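Local coordinates for amidase, hydantoinase/carbamoylase family (PDB 5TP4), which probably hydrolyses N-carbamoyl-L-amino acids to free amino acids with a two-zinc centre, as a member of the peptidase M20 family, at residues N279-R282 / N283-A286; A305-R308 / A309-A313; P398-V401 / T402-T405. All blocks are in the same frame, centred on the assembly; numbering follows the deposited sequence.

Contact 1: N279-R282 / N283-A286; sequences NASR and NTIA
S281 and T284 face each other across a type I beta turn whose two corner residues are R282 and N283, and three kinds of polar link hold the turn closed. The first is the backbone bond of the turn itself, T284 N to S281 O at 3.2 Å. The second runs between side chains. In the S281 conformer described, one of two deposited, the hydroxyls meet tip to tip with OG of S281 2.6 Å from OG1 of T284. S281 places OG between its own backbone N and carbonyl carbon (chi1 56°), while T284 swings OG1 to the side of its backbone N (chi1 -54°), which brings both oxygens to the same side of the turn. The third link is a water that accepts from S281 N at 3.0 Å and lies 2.7 Å from T284 O, to which it can donate, although its protons have other acceptors within reach; it joins the two backbones.

Packing between the segments is slight. The amide of N283 stands beside the hydroxyl pair, its OD1 in no more than van der Waals contact with OG of S281, and its ND2 is hydrogen-bonded to a MES molecule that probably came from the crystallisation liquor. R282, in the conformer described, again one of two, reaches outward with its chain extended from CG to NE, and NH2 makes a salt bridge with D225 of the second subunit. The backbone of N283 is bonded to A235 of its own chain.

The cross-links of the S281-T284 turn are thus polar ones, from backbone, hydroxyls and water. The turn places R282 where its positive charge is paired with D225 of the second subunit, with N283 packed beside it on D294 of that subunit.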
ATOM      1  N   ASN B 279       5.014   7.671  -2.476  1.00 16.00           N
ATOM      2  CA  ASN B 279       5.892   8.712  -1.938  1.00 15.76           C
ATOM      3  C   ASN B 279       5.376   9.216  -0.593  1.00 19.23           C
ATOM      4  O   ASN B 279       5.271  10.418  -0.336  1.00 22.49           O
ATOM      5  CB  ASN B 279       6.058   9.850  -2.946  1.00 23.73           C
ATOM      6  CG  ASN B 279       6.747   9.375  -4.211  1.00 35.90           C
ATOM      7  OD1 ASN B 279       7.930   9.050  -4.183  1.00 42.42           O
ATOM      8  ND2 ASN B 279       6.002   9.276  -5.308  1.00 38.75           N
ATOM      9  N   ALA B 280       5.069   8.261   0.279  1.00 17.22           N
ATOM     10  CA  ALA B 280       4.235   8.504   1.454  1.00 14.29           C
ATOM     11  C   ALA B 280       5.065   8.885   2.678  1.00 12.79           C
ATOM     12  O   ALA B 280       6.178   8.392   2.868  1.00 18.77           O
ATOM     13  CB  ALA B 280       3.428   7.242   1.762  1.00 12.70           C
ATOM     14  N   SER B 281       4.511   9.781   3.495  1.00 12.35           N
ATOM     15  CA  SER B 281       5.067  10.051   4.811  0.52 13.63           C
ATOM     16  C   SER B 281       3.920  10.336   5.768  1.00 13.53           C
ATOM     17  O   SER B 281       2.834  10.757   5.368  1.00 13.52           O
ATOM     18  CB  SER B 281       6.076  11.205   4.797  0.52 16.86           C
ATOM     19  OG  SER B 281       5.520  12.388   4.272  0.52 19.96           O
ATOM     20  N   ARG B 282       4.162  10.042   7.053  1.00 16.74           N
ATOM     21  CA  ARG B 282       3.088  10.119   8.041  0.64 14.61           C
ATOM     22  C   ARG B 282       2.501  11.516   8.165  1.00 15.09           C
ATOM     23  O   ARG B 282       1.312  11.664   8.482  1.00 13.29           O
ATOM     24  CB  ARG B 282       3.599   9.692   9.414  0.64 13.98           C
ATOM     25  CG  ARG B 282       4.000   8.247   9.510  0.64 17.64           C
ATOM     26  CD  ARG B 282       4.688   8.026  10.847  0.64 19.95           C
ATOM     27  NE  ARG B 282       4.919   6.615  11.090  0.64 22.31           N
ATOM     28  CZ  ARG B 282       4.064   5.820  11.721  0.64 22.50           C
ATOM     29  NH1 ARG B 282       2.912   6.310  12.171  0.64 18.79           N
ATOM     30  NH2 ARG B 282       4.361   4.537  11.888  0.64 22.01           N
ATOM     31  N   ASN B 283       3.309  12.558   7.971  1.00 12.23           N
ATOM     32  CA  ASN B 283       2.815  13.914   8.172  1.00 11.35           C
ATOM     33  C   ASN B 283       2.626  14.658   6.850  1.00 11.46           C
ATOM     34  O   ASN B 283       2.705  15.889   6.805  1.00 12.31           O
ATOM     35  CB  ASN B 283       3.730  14.698   9.111  1.00 13.41           C
ATOM     36  CG  ASN B 283       5.148  14.807   8.607  1.00 22.13           C
ATOM     37  OD1 ASN B 283       5.546  14.118   7.651  1.00 20.65           O
ATOM     38  ND2 ASN B 283       5.931  15.682   9.257  1.00 17.44           N
ATOM     39  N   THR B 284       2.345  13.922   5.785  1.00 10.80           N
ATOM     40  CA  THR B 284       2.037  14.516   4.491  1.00 11.10           C
ATOM     41  C   THR B 284       0.720  13.956   3.977  1.00 10.08           C
ATOM     42  O   THR B 284       0.538  12.734   3.923  1.00 11.72           O
ATOM     43  CB  THR B 284       3.163  14.245   3.496  1.00 14.28           C
ATOM     44  OG1 THR B 284       4.401  14.693   4.070  1.00 13.71           O
ATOM     45  CG2 THR B 284       2.929  15.034   2.217  1.00 13.57           C
ATOM     46  N   ILE B 285      -0.193  14.859   3.603  1.00 10.05           N
ATOM     47  CA  ILE B 285      -1.419  14.456   2.920  1.00 12.12           C
ATOM     48  C   ILE B 285      -1.095  13.654   1.664  1.00 16.48           C
ATOM     49  O   ILE B 285      -0.168  13.982   0.909  1.00 13.20           O
ATOM     50  CB  ILE B 285      -2.240  15.715   2.587  1.00  9.03           C
ATOM     51  CG1 ILE B 285      -2.624  16.427   3.893  1.00 10.57           C
ATOM     52  CG2 ILE B 285      -3.474  15.383   1.674  1.00 12.64           C
ATOM     53  CD1 ILE B 285      -2.943  17.905   3.703  1.00 13.26           C
ATOM     54  N   ALA B 286      -1.879  12.599   1.423  1.00 12.35           N
ATOM     55  CA  ALA B 286      -1.699  11.776   0.226  1.00 12.42           C
ATOM     56  C   ALA B 286      -2.032  12.583  -1.024  1.00 11.40           C
ATOM     57  O   ALA B 286      -3.142  13.108  -1.152  1.00 12.57           O
ATOM     58  CB  ALA B 286      -2.581  10.529   0.306  1.00 14.14           C
TER
HETATM   59  O   HOH W   1       1.833  10.836   2.492  1.00 12.24           O

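Contact 2: A305-R308 / A309-A313; sequences AMER and ALRDA
E307 and R311 sit one helical turn apart, their side chains lying side by side and pointing the same way. The glutamate leaves the helix with CG anti to its backbone N (chi1 179°) and stays extended as far as the carboxylate; the arginine chain is likewise straight from CG to NE. Its guanidinium offers the acid its NE/NH2 edge. NE of R311 donates to OE2 of E307 at 2.9 Å, using the anti lone pair of that oxygen, and NH2 of R311 reaches the same OE2 at 3.1 Å from above the carboxylate plane. OE2 lies in the plane of the guanidinium and takes both donors of the salt bridge. The carboxylate is turned 47° from that plane. On the way, CG of R311 passes 3.3 Å from O of E307.

R308 behaves differently: bent at chi3 (-47°), it folds back along the helix and lays one face of its guanidinium over CA of A305, 3.7 Å above the plane and offset toward the rim.

M306 and E307 pack on L295 of strand 288-297, E307 and L310 on L224, and L310 also on L257 of helix 246-262. NH1 of R311 donates to O of I327, so the guanidinium is held from two directions. E307 probably offsets the positive charge of R311, and the shared OE2 together with I327 O restricts rotation of the arginine head.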
ATOM      1  N   ALA B 305     -21.042  -3.187 -17.202  1.00 16.20           N
ATOM      2  CA  ALA B 305     -21.917  -2.203 -16.578  1.00 14.33           C
ATOM      3  C   ALA B 305     -21.391  -1.799 -15.210  1.00 13.95           C
ATOM      4  O   ALA B 305     -21.429  -0.615 -14.855  1.00 16.24           O
ATOM      5  CB  ALA B 305     -23.338  -2.753 -16.459  1.00 15.61           C
ATOM      6  N   MET B 306     -20.894  -2.768 -14.435  1.00 13.75           N
ATOM      7  CA  MET B 306     -20.259  -2.447 -13.161  1.00 12.66           C
ATOM      8  C   MET B 306     -19.070  -1.509 -13.370  1.00 12.35           C
ATOM      9  O   MET B 306     -18.898  -0.540 -12.622  1.00 11.85           O
ATOM     10  CB  MET B 306     -19.833  -3.743 -12.453  1.00 10.75           C
ATOM     11  CG  MET B 306     -20.993  -4.653 -12.135  1.00 19.01           C
ATOM     12  SD  MET B 306     -20.387  -6.287 -11.561  1.00 22.87           S
ATOM     13  CE  MET B 306     -19.501  -5.757 -10.109  1.00 22.51           C
ATOM     14  N   GLU B 307     -18.248  -1.774 -14.399  1.00 11.21           N
ATOM     15  CA  GLU B 307     -17.106  -0.911 -14.683  1.00 11.71           C
ATOM     16  C   GLU B 307     -17.554   0.512 -14.984  1.00 11.88           C
ATOM     17  O   GLU B 307     -16.983   1.484 -14.472  1.00 12.62           O
ATOM     18  CB  GLU B 307     -16.304  -1.451 -15.871  1.00 15.39           C
ATOM     19  CG  GLU B 307     -15.142  -0.536 -16.180  1.00 15.39           C
ATOM     20  CD  GLU B 307     -14.297  -1.002 -17.325  1.00 19.11           C
ATOM     21  OE1 GLU B 307     -14.118  -2.226 -17.471  1.00 24.88           O
ATOM     22  OE2 GLU B 307     -13.798  -0.119 -18.054  1.00 18.36           O
ATOM     23  N   ARG B 308     -18.542   0.661 -15.869  1.00 14.65           N
ATOM     24  CA  ARG B 308     -18.984   2.004 -16.220  1.00 16.28           C
ATOM     25  C   ARG B 308     -19.606   2.717 -15.021  1.00 14.70           C
ATOM     26  O   ARG B 308     -19.431   3.930 -14.864  1.00 15.40           O
ATOM     27  CB  ARG B 308     -19.959   1.952 -17.393  1.00 23.89           C
ATOM     28  CG  ARG B 308     -19.297   1.528 -18.692  1.00 20.15           C
ATOM     29  CD  ARG B 308     -20.206   1.747 -19.928  1.00 22.79           C
ATOM     30  NE  ARG B 308     -21.579   1.245 -19.738  1.00 25.06           N
ATOM     31  CZ  ARG B 308     -21.945  -0.012 -19.931  1.00 25.83           C
ATOM     32  NH1 ARG B 308     -21.051  -0.896 -20.322  1.00 25.01           N
ATOM     33  NH2 ARG B 308     -23.201  -0.398 -19.726  1.00 24.65           N
ATOM     34  N   ALA B 309     -20.357   1.987 -14.179  1.00 13.85           N
ATOM     35  CA  ALA B 309     -20.855   2.564 -12.925  1.00 14.48           C
ATOM     36  C   ALA B 309     -19.717   3.040 -12.034  1.00 12.73           C
ATOM     37  O   ALA B 309     -19.806   4.105 -11.406  1.00 13.54           O
ATOM     38  CB  ALA B 309     -21.708   1.538 -12.167  1.00 12.97           C
ATOM     39  N   LEU B 310     -18.641   2.266 -11.960  1.00 11.46           N
ATOM     40  CA  LEU B 310     -17.499   2.670 -11.144  1.00 10.74           C
ATOM     41  C   LEU B 310     -16.827   3.912 -11.724  1.00 14.32           C
ATOM     42  O   LEU B 310     -16.474   4.840 -10.999  1.00 11.10           O
ATOM     43  CB  LEU B 310     -16.517   1.512 -11.041  1.00 10.41           C
ATOM     44  CG  LEU B 310     -15.232   1.831 -10.273  1.00 11.23           C
ATOM     45  CD1 LEU B 310     -15.570   2.119  -8.820  1.00 11.12           C
ATOM     46  CD2 LEU B 310     -14.239   0.673 -10.386  1.00 14.85           C
ATOM     47  N   ARG B 311     -16.686   3.975 -13.042  1.00 12.94           N
ATOM     48  CA  ARG B 311     -16.086   5.170 -13.612  1.00 12.19           C
ATOM     49  C   ARG B 311     -16.930   6.396 -13.312  1.00 12.58           C
ATOM     50  O   ARG B 311     -16.392   7.457 -12.968  1.00 14.61           O
ATOM     51  CB  ARG B 311     -15.907   4.999 -15.123  1.00 12.94           C
ATOM     52  CG  ARG B 311     -14.932   3.902 -15.485  1.00 14.00           C
ATOM     53  CD  ARG B 311     -14.885   3.699 -17.019  1.00 14.98           C
ATOM     54  NE  ARG B 311     -13.848   2.726 -17.379  1.00 18.26           N
ATOM     55  CZ  ARG B 311     -12.558   3.028 -17.517  1.00 19.53           C
ATOM     56  NH1 ARG B 311     -12.134   4.278 -17.321  1.00 15.04           N
ATOM     57  NH2 ARG B 311     -11.692   2.080 -17.834  1.00 19.11           N
ATOM     58  N   ASP B 312     -18.256   6.271 -13.444  1.00 13.85           N
ATOM     59  CA  ASP B 312     -19.148   7.393 -13.158  1.00 13.51           C
ATOM     60  C   ASP B 312     -19.036   7.798 -11.692  1.00 13.51           C
ATOM     61  O   ASP B 312     -18.950   8.991 -11.366  1.00 14.89           O
ATOM     62  CB  ASP B 312     -20.595   7.024 -13.478  1.00 15.99           C
ATOM     63  CG  ASP B 312     -20.828   6.729 -14.968  1.00 27.63           C
ATOM     64  OD1 ASP B 312     -20.066   7.229 -15.822  1.00 29.60           O
ATOM     65  OD2 ASP B 312     -21.797   6.010 -15.286  1.00 26.49           O
ATOM     66  N   ALA B 313     -19.071   6.812 -10.797  1.00 15.40           N
ATOM     67  CA  ALA B 313     -19.029   7.102  -9.362  1.00 14.64           C
ATOM     68  C   ALA B 313     -17.721   7.765  -8.970  1.00 14.65           C
ATOM     69  O   ALA B 313     -17.709   8.741  -8.207  1.00 14.48           O
ATOM     70  CB  ALA B 313     -19.232   5.820  -8.550  1.00 12.34           C
TER

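Contact 3: P398-V401 / T402-T405; sequences PDDV and TRGT
The carbonyl oxygen of V401 is gripped by both the amide and the hydroxyl of T405. OG1 of T405 donates to V401 O at 2.8 Å and T405 N at 3.2 Å, the two donors arriving from opposite faces of the carbonyl plane. A chi1 of -48° sets OG1 beside the backbone N of T405 and so aims the hydroxyl back at the preceding turn. Y106, on helix 105-121, hydrogen-bonds through OH to both V401 O and T405 OG1, which ties this buried polar cluster to a neighbouring helix.

D399 O is doubly bound in a similar way. R403 N donates to it at 2.9 Å as part of the helix, and R403 NE at 3.0 Å, again from the opposite face. The arginine manages this by bending at chi3 (-70°), which curls its head back over the first turn. NH2 of R403 thereby reaches OD1 of D400 at 2.9 Å in a salt bridge. The two flat groups are nearly parallel (6°) but not in one plane, since OD1 approaches obliquely, in keeping with the weak hydrogen bond. Main-chain oxygen and acid together hold the guanidinium against the start of the helix.

On another side of the turn a water links D399 to T402, donating to OD1 of D399 at 2.7 Å and lying 2.7 Å from OG1 of T402. V401 turns its methyls to L20 and L24 of helix 17-28, and T405 also touches L20.

A proline followed by two acids at the N-terminal turn, where carboxylates probably interact well with the helix dipole, is a common way to begin a helix. Here it opens helix 398-416, which packs against helix 17-28 in the zinc-binding alpha/beta part of the M20 fold.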
ATOM      1  N   PRO B 398     -12.745 -37.365   2.922  1.00 13.80           N
ATOM      2  CA  PRO B 398     -12.771 -38.595   2.115  1.00 14.50           C
ATOM      3  C   PRO B 398     -14.115 -38.887   1.491  1.00 13.31           C
ATOM      4  O   PRO B 398     -14.165 -39.282   0.319  1.00 13.84           O
ATOM      5  CB  PRO B 398     -12.363 -39.692   3.114  1.00 16.16           C
ATOM      6  CG  PRO B 398     -11.554 -38.963   4.185  1.00 22.08           C
ATOM      7  CD  PRO B 398     -12.190 -37.588   4.276  1.00 15.48           C
ATOM      8  N   ASP B 399     -15.217 -38.703   2.227  1.00 14.23           N
ATOM      9  CA  ASP B 399     -16.513 -38.972   1.612  1.00 14.39           C
ATOM     10  C   ASP B 399     -16.870 -37.964   0.517  1.00 12.74           C
ATOM     11  O   ASP B 399     -17.644 -38.291  -0.386  1.00 11.31           O
ATOM     12  CB  ASP B 399     -17.601 -39.016   2.696  1.00 14.92           C
ATOM     13  CG  ASP B 399     -17.499 -40.234   3.585  1.00 23.49           C
ATOM     14  OD1 ASP B 399     -16.675 -41.144   3.323  1.00 28.17           O
ATOM     15  OD2 ASP B 399     -18.256 -40.274   4.574  1.00 32.63           O
ATOM     16  N   ASP B 400     -16.349 -36.733   0.562  1.00 10.71           N
ATOM     17  CA  ASP B 400     -16.625 -35.799  -0.529  1.00  9.71           C
ATOM     18  C   ASP B 400     -15.827 -36.179  -1.767  1.00 10.79           C
ATOM     19  O   ASP B 400     -16.340 -36.132  -2.892  1.00 10.52           O
ATOM     20  CB  ASP B 400     -16.282 -34.378  -0.095  1.00 10.68           C
ATOM     21  CG  ASP B 400     -17.208 -33.865   0.988  1.00 20.36           C
ATOM     22  OD1 ASP B 400     -18.356 -34.355   1.058  1.00 19.21           O
ATOM     23  OD2 ASP B 400     -16.788 -32.978   1.761  1.00 19.57           O
ATOM     24  N   VAL B 401     -14.570 -36.589  -1.556  1.00 13.09           N
ATOM     25  CA  VAL B 401     -13.757 -37.119  -2.645  1.00  9.14           C
ATOM     26  C   VAL B 401     -14.473 -38.288  -3.301  1.00 10.71           C
ATOM     27  O   VAL B 401     -14.604 -38.363  -4.532  1.00 10.15           O
ATOM     28  CB  VAL B 401     -12.372 -37.534  -2.106  1.00 10.07           C
ATOM     29  CG1 VAL B 401     -11.669 -38.479  -3.078  1.00 12.94           C
ATOM     30  CG2 VAL B 401     -11.524 -36.288  -1.799  1.00 10.86           C
ATOM     31  N   THR B 402     -14.961 -39.215  -2.490  1.00  8.98           N
ATOM     32  CA  THR B 402     -15.649 -40.374  -3.050  1.00  8.84           C
ATOM     33  C   THR B 402     -16.897 -39.961  -3.818  1.00 12.17           C
ATOM     34  O   THR B 402     -17.101 -40.383  -4.959  1.00 12.00           O
ATOM     35  CB  THR B 402     -16.010 -41.348  -1.938  1.00 10.77           C
ATOM     36  OG1 THR B 402     -14.822 -41.758  -1.262  1.00 12.82           O
ATOM     37  CG2 THR B 402     -16.726 -42.596  -2.525  1.00 10.66           C
ATOM     38  N   ARG B 403     -17.769 -39.161  -3.193  1.00  9.15           N
ATOM     39  CA  ARG B 403     -19.052 -38.871  -3.836  1.00  9.79           C
ATOM     40  C   ARG B 403     -18.892 -38.017  -5.092  1.00 10.78           C
ATOM     41  O   ARG B 403     -19.588 -38.242  -6.086  1.00  8.66           O
ATOM     42  CB  ARG B 403     -19.995 -38.217  -2.833  1.00 10.32           C
ATOM     43  CG  ARG B 403     -20.456 -39.230  -1.742  1.00  9.95           C
ATOM     44  CD  ARG B 403     -21.326 -38.623  -0.705  1.00 15.82           C
ATOM     45  NE  ARG B 403     -20.569 -37.716   0.140  1.00 24.09           N
ATOM     46  CZ  ARG B 403     -21.055 -37.115   1.219  1.00 26.61           C
ATOM     47  NH1 ARG B 403     -22.320 -37.326   1.592  1.00 20.03           N
ATOM     48  NH2 ARG B 403     -20.269 -36.298   1.917  1.00 23.47           N
ATOM     49  N   GLY B 404     -17.958 -37.063  -5.096  1.00 10.56           N
ATOM     50  CA  GLY B 404     -17.690 -36.335  -6.325  1.00 11.00           C
ATOM     51  C   GLY B 404     -17.258 -37.254  -7.457  1.00 11.04           C
ATOM     52  O   GLY B 404     -17.625 -37.041  -8.621  1.00 10.65           O
ATOM     53  N   THR B 405     -16.463 -38.286  -7.136  1.00  9.62           N
ATOM     54  CA  THR B 405     -16.013 -39.219  -8.164  1.00  8.27           C
ATOM     55  C   THR B 405     -17.137 -40.155  -8.613  1.00 11.78           C
ATOM     56  O   THR B 405     -17.180 -40.539  -9.790  1.00 10.92           O
ATOM     57  CB  THR B 405     -14.805 -39.996  -7.669  1.00  9.83           C
ATOM     58  OG1 THR B 405     -13.869 -39.066  -7.120  1.00 12.84           O
ATOM     59  CG2 THR B 405     -14.094 -40.747  -8.806  1.00  8.56           C
TER
HETATM   60  O   HOH W   2     -15.616 -42.580   1.235  1.00 24.19           O

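In the fold
All three contacts are local, made within continuous stretches; they follow one another in series along the chain, and none nests or crosses. Contact 1 comes first, closing the turn in the loop between strands 269-277 and 288-297 at the subunit interface. After strand 288-297 the chain enters helix 300-321, where contact 2 braces one turn of a helix lying on the same sheet beside helix 246-262; nearest atoms of the two contacts are about 17 Å apart. The chain then returns to the zinc-binding part, and contact 3 starts helix 398-416 beside helix 17-28. Contact 3 lies across the chain's centre from both others; its centre is about 53 Å from that of contact 1 and about 42 Å from that of contact 2.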